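Local coordinates for glutathione S-transferase (Bombyx mori, PDB 3AY8), which probably transfers glutathione to electrophilic compounds, working as a homodimer of the cytosolic GST fold, at residues A[25-30]-A[77-82]. Sequence-based numbering, arbitrary orientation. Where two conformers were deposited one is given.
Sequences IGIPIQ and DKYGKD
I27 packs against Y79, and this is the tight part of the contact: in the conformer given, I27 CD1 sits 3.6 Å from Y79 CB and 3.7 Å from Y79 CG, meeting the base of the ring obliquely. CG1 of I27 lies anti to the backbone N (chi1 -165°), and the turn at chi2 (75°) then lays CD1 against the tyrosine. K78 CG lies over one face of the same ring, offset toward its rim, and the far end is tied down by a hydrogen bond from Y79 OH to D60. Next along, I25 is buried, yet in its given conformer CG2 comes no nearer than 4.3 Å to G80 CA. The contact brings together the C-terminal ends of two helices of the thioredoxin-like N-terminal domain, 13-25 and 68-79; the first closes in a Schellman motif with G26, at positive phi (82°), as C-prime residue. Toward solvent the direct packing gives way to water. The carbonyl I25 O accepts from two waters: one, 2.6 Å from I25 O, in turn accepts from K81 N, while the other donates to Y79 O at 2.9 Å. Outermost, K81's extended chain reaches back, but its NZ stops 4.0 Å from G26 O.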
ATOM      1  N   ILE A  25       4.486  11.757 -17.185  1.00 34.35           N
ATOM      2  CA  ILE A  25       5.074  11.004 -18.298  0.60 35.48           C
ATOM      3  C   ILE A  25       4.632  11.562 -19.647  1.00 35.90           C
ATOM      4  O   ILE A  25       5.240  11.259 -20.677  1.00 35.96           O
ATOM      5  CB  ILE A  25       4.865   9.468 -18.188  0.60 35.46           C
ATOM      6  CG1 ILE A  25       3.424   9.135 -17.799  0.60 35.64           C
ATOM      7  CG2 ILE A  25       5.870   8.868 -17.196  0.60 36.20           C
ATOM      8  CD1 ILE A  25       3.276   7.924 -16.867  0.60 36.32           C
ATOM      9  N   GLY A  26       3.616  12.425 -19.626  1.00 36.82           N
ATOM     10  CA  GLY A  26       3.217  13.189 -20.799  1.00 37.61           C
ATOM     11  C   GLY A  26       2.336  12.458 -21.785  1.00 38.36           C
ATOM     12  O   GLY A  26       2.398  12.735 -22.981  1.00 38.31           O
ATOM     13  N   ILE A  27       1.490  11.556 -21.290  1.00 38.71           N
ATOM     14  CA  ILE A  27       0.620  10.785 -22.167  0.50 38.94           C
ATOM     15  C   ILE A  27      -0.734  11.482 -22.330  1.00 39.11           C
ATOM     16  O   ILE A  27      -1.337  11.926 -21.344  1.00 39.14           O
ATOM     17  CB  ILE A  27       0.462   9.301 -21.697  0.50 39.15           C
ATOM     18  CG1 ILE A  27      -0.142   8.426 -22.807  0.50 39.66           C
ATOM     19  CG2 ILE A  27      -0.341   9.200 -20.397  0.50 38.69           C
ATOM     20  CD1 ILE A  27       0.825   8.079 -23.937  0.50 40.44           C
ATOM     21  N   PRO A  28      -1.203  11.602 -23.587  1.00 38.90           N
ATOM     22  CA  PRO A  28      -2.561  12.094 -23.793  1.00 38.40           C
ATOM     23  C   PRO A  28      -3.557  11.053 -23.266  1.00 37.30           C
ATOM     24  O   PRO A  28      -3.440   9.864 -23.575  1.00 37.19           O
ATOM     25  CB  PRO A  28      -2.655  12.217 -25.320  1.00 38.50           C
ATOM     26  CG  PRO A  28      -1.241  12.496 -25.747  1.00 39.36           C
ATOM     27  CD  PRO A  28      -0.439  11.569 -24.853  1.00 39.19           C
ATOM     28  N   ILE A  29      -4.515  11.500 -22.461  1.00 36.47           N
ATOM     29  CA  ILE A  29      -5.486  10.590 -21.847  0.60 36.03           C
ATOM     30  C   ILE A  29      -6.852  11.213 -21.818  1.00 35.29           C
ATOM     31  O   ILE A  29      -6.993  12.405 -21.512  1.00 35.53           O
ATOM     32  CB  ILE A  29      -5.202  10.308 -20.353  0.60 35.97           C
ATOM     33  CG1 ILE A  29      -4.004  11.090 -19.837  0.60 36.48           C
ATOM     34  CG2 ILE A  29      -5.179   8.811 -20.071  0.60 36.57           C
ATOM     35  CD1 ILE A  29      -4.352  11.877 -18.621  0.60 36.07           C
ATOM     36  N   GLN A  30      -7.860  10.405 -22.127  1.00 34.82           N
ATOM     37  CA  GLN A  30      -9.250  10.801 -21.930  0.60 34.79           C
ATOM     38  C   GLN A  30      -9.558  10.708 -20.446  1.00 34.39           C
ATOM     39  O   GLN A  30      -9.172   9.733 -19.785  1.00 33.91           O
ATOM     40  CB  GLN A  30     -10.204   9.876 -22.680  0.60 34.91           C
ATOM     41  CG  GLN A  30     -10.408  10.191 -24.150  0.60 36.95           C
ATOM     42  CD  GLN A  30     -11.564   9.396 -24.758  0.60 37.96           C
ATOM     43  OE1 GLN A  30     -12.625   9.236 -24.144  0.60 39.52           O
ATOM     44  NE2 GLN A  30     -11.359   8.895 -25.964  0.60 39.41           N
ATOM     45  N   ASP A  77       6.030   2.511 -17.359  1.00 31.41           N
ATOM     46  CA  ASP A  77       6.704   1.479 -18.160  1.00 32.69           C
ATOM     47  C   ASP A  77       6.136   1.365 -19.589  1.00 33.57           C
ATOM     48  O   ASP A  77       6.890   1.179 -20.535  1.00 33.25           O
ATOM     49  CB  ASP A  77       6.671   0.108 -17.453  1.00 32.02           C
ATOM     50  CG  ASP A  77       7.791  -0.065 -16.423  1.00 32.61           C
ATOM     51  OD1 ASP A  77       8.733   0.755 -16.398  1.00 34.66           O
ATOM     52  OD2 ASP A  77       7.742  -1.034 -15.629  1.00 31.48           O
ATOM     53  N   LYS A  78       4.818   1.483 -19.742  1.00 34.57           N
ATOM     54  CA  LYS A  78       4.204   1.314 -21.057  1.00 36.44           C
ATOM     55  C   LYS A  78       4.413   2.530 -21.987  1.00 37.50           C
ATOM     56  O   LYS A  78       4.705   2.355 -23.172  1.00 37.71           O
ATOM     57  CB  LYS A  78       2.716   0.945 -20.926  1.00 36.21           C
ATOM     58  CG  LYS A  78       2.004   0.657 -22.249  1.00 37.91           C
ATOM     59  CD  LYS A  78       1.994  -0.814 -22.600  1.00 40.59           C
ATOM     60  CE  LYS A  78       1.360  -1.051 -23.967  1.00 43.01           C
ATOM     61  NZ  LYS A  78      -0.134  -0.842 -23.962  1.00 44.46           N
ATOM     62  N   TYR A  79       4.295   3.741 -21.443  1.00 38.04           N
ATOM     63  CA  TYR A  79       4.288   4.962 -22.262  1.00 39.17           C
ATOM     64  C   TYR A  79       5.408   5.961 -21.974  1.00 40.02           C
ATOM     65  O   TYR A  79       5.566   6.937 -22.709  1.00 40.33           O
ATOM     66  CB  TYR A  79       2.909   5.647 -22.194  1.00 39.00           C
ATOM     67  CG  TYR A  79       1.788   4.745 -22.664  1.00 39.60           C
ATOM     68  CD1 TYR A  79       1.650   4.420 -24.016  1.00 41.75           C
ATOM     69  CD2 TYR A  79       0.890   4.190 -21.758  1.00 39.85           C
ATOM     70  CE1 TYR A  79       0.637   3.559 -24.454  1.00 42.43           C
ATOM     71  CE2 TYR A  79      -0.128   3.340 -22.179  1.00 41.98           C
ATOM     72  CZ  TYR A  79      -0.247   3.029 -23.532  1.00 43.08           C
ATOM     73  OH  TYR A  79      -1.244   2.186 -23.954  1.00 44.13           O
ATOM     74  N   GLY A  80       6.196   5.718 -20.929  1.00 40.69           N
ATOM     75  CA  GLY A  80       7.327   6.591 -20.601  1.00 42.29           C
ATOM     76  C   GLY A  80       8.345   6.709 -21.726  1.00 43.42           C
ATOM     77  O   GLY A  80       8.737   5.709 -22.322  1.00 43.64           O
ATOM     78  N   LYS A  81       8.775   7.938 -22.006  1.00 44.40           N
ATOM     79  CA  LYS A  81       9.688   8.211 -23.118  1.00 45.47           C
ATOM     80  C   LYS A  81      11.152   8.103 -22.695  1.00 45.58           C
ATOM     81  O   LYS A  81      12.048   8.104 -23.540  1.00 46.22           O
ATOM     82  CB  LYS A  81       9.402   9.588 -23.726  1.00 45.80           C
ATOM     83  CG  LYS A  81       8.178   9.613 -24.631  1.00 47.87           C
ATOM     84  CD  LYS A  81       7.671  11.036 -24.839  1.00 51.94           C
ATOM     85  CE  LYS A  81       6.408  11.043 -25.691  1.00 53.90           C
ATOM     86  NZ  LYS A  81       5.566  12.236 -25.399  1.00 55.86           N
ATOM     87  N   ASP A  82      11.375   8.029 -21.382  1.00 45.03           N
ATOM     88  CA  ASP A  82      12.685   7.754 -20.787  1.00 44.48           C
ATOM     89  C   ASP A  82      12.437   6.956 -19.498  1.00 43.29           C
ATOM     90  O   ASP A  82      11.325   6.451 -19.281  1.00 43.38           O
ATOM     91  CB  ASP A  82      13.432   9.062 -20.483  1.00 45.30           C
ATOM     92  CG  ASP A  82      12.647   9.981 -19.560  1.00 47.01           C
ATOM     93  OD1 ASP A  82      11.412  10.078 -19.720  1.00 48.21           O
ATOM     94  OD2 ASP A  82      13.262  10.614 -18.671  1.00 50.50           O
TER
HETATM   95  O   HOH W   1       7.734  10.400 -20.532  1.00 44.11           O
HETATM   96  O   HOH W   2       4.887   9.699 -23.017  1.00 54.46           O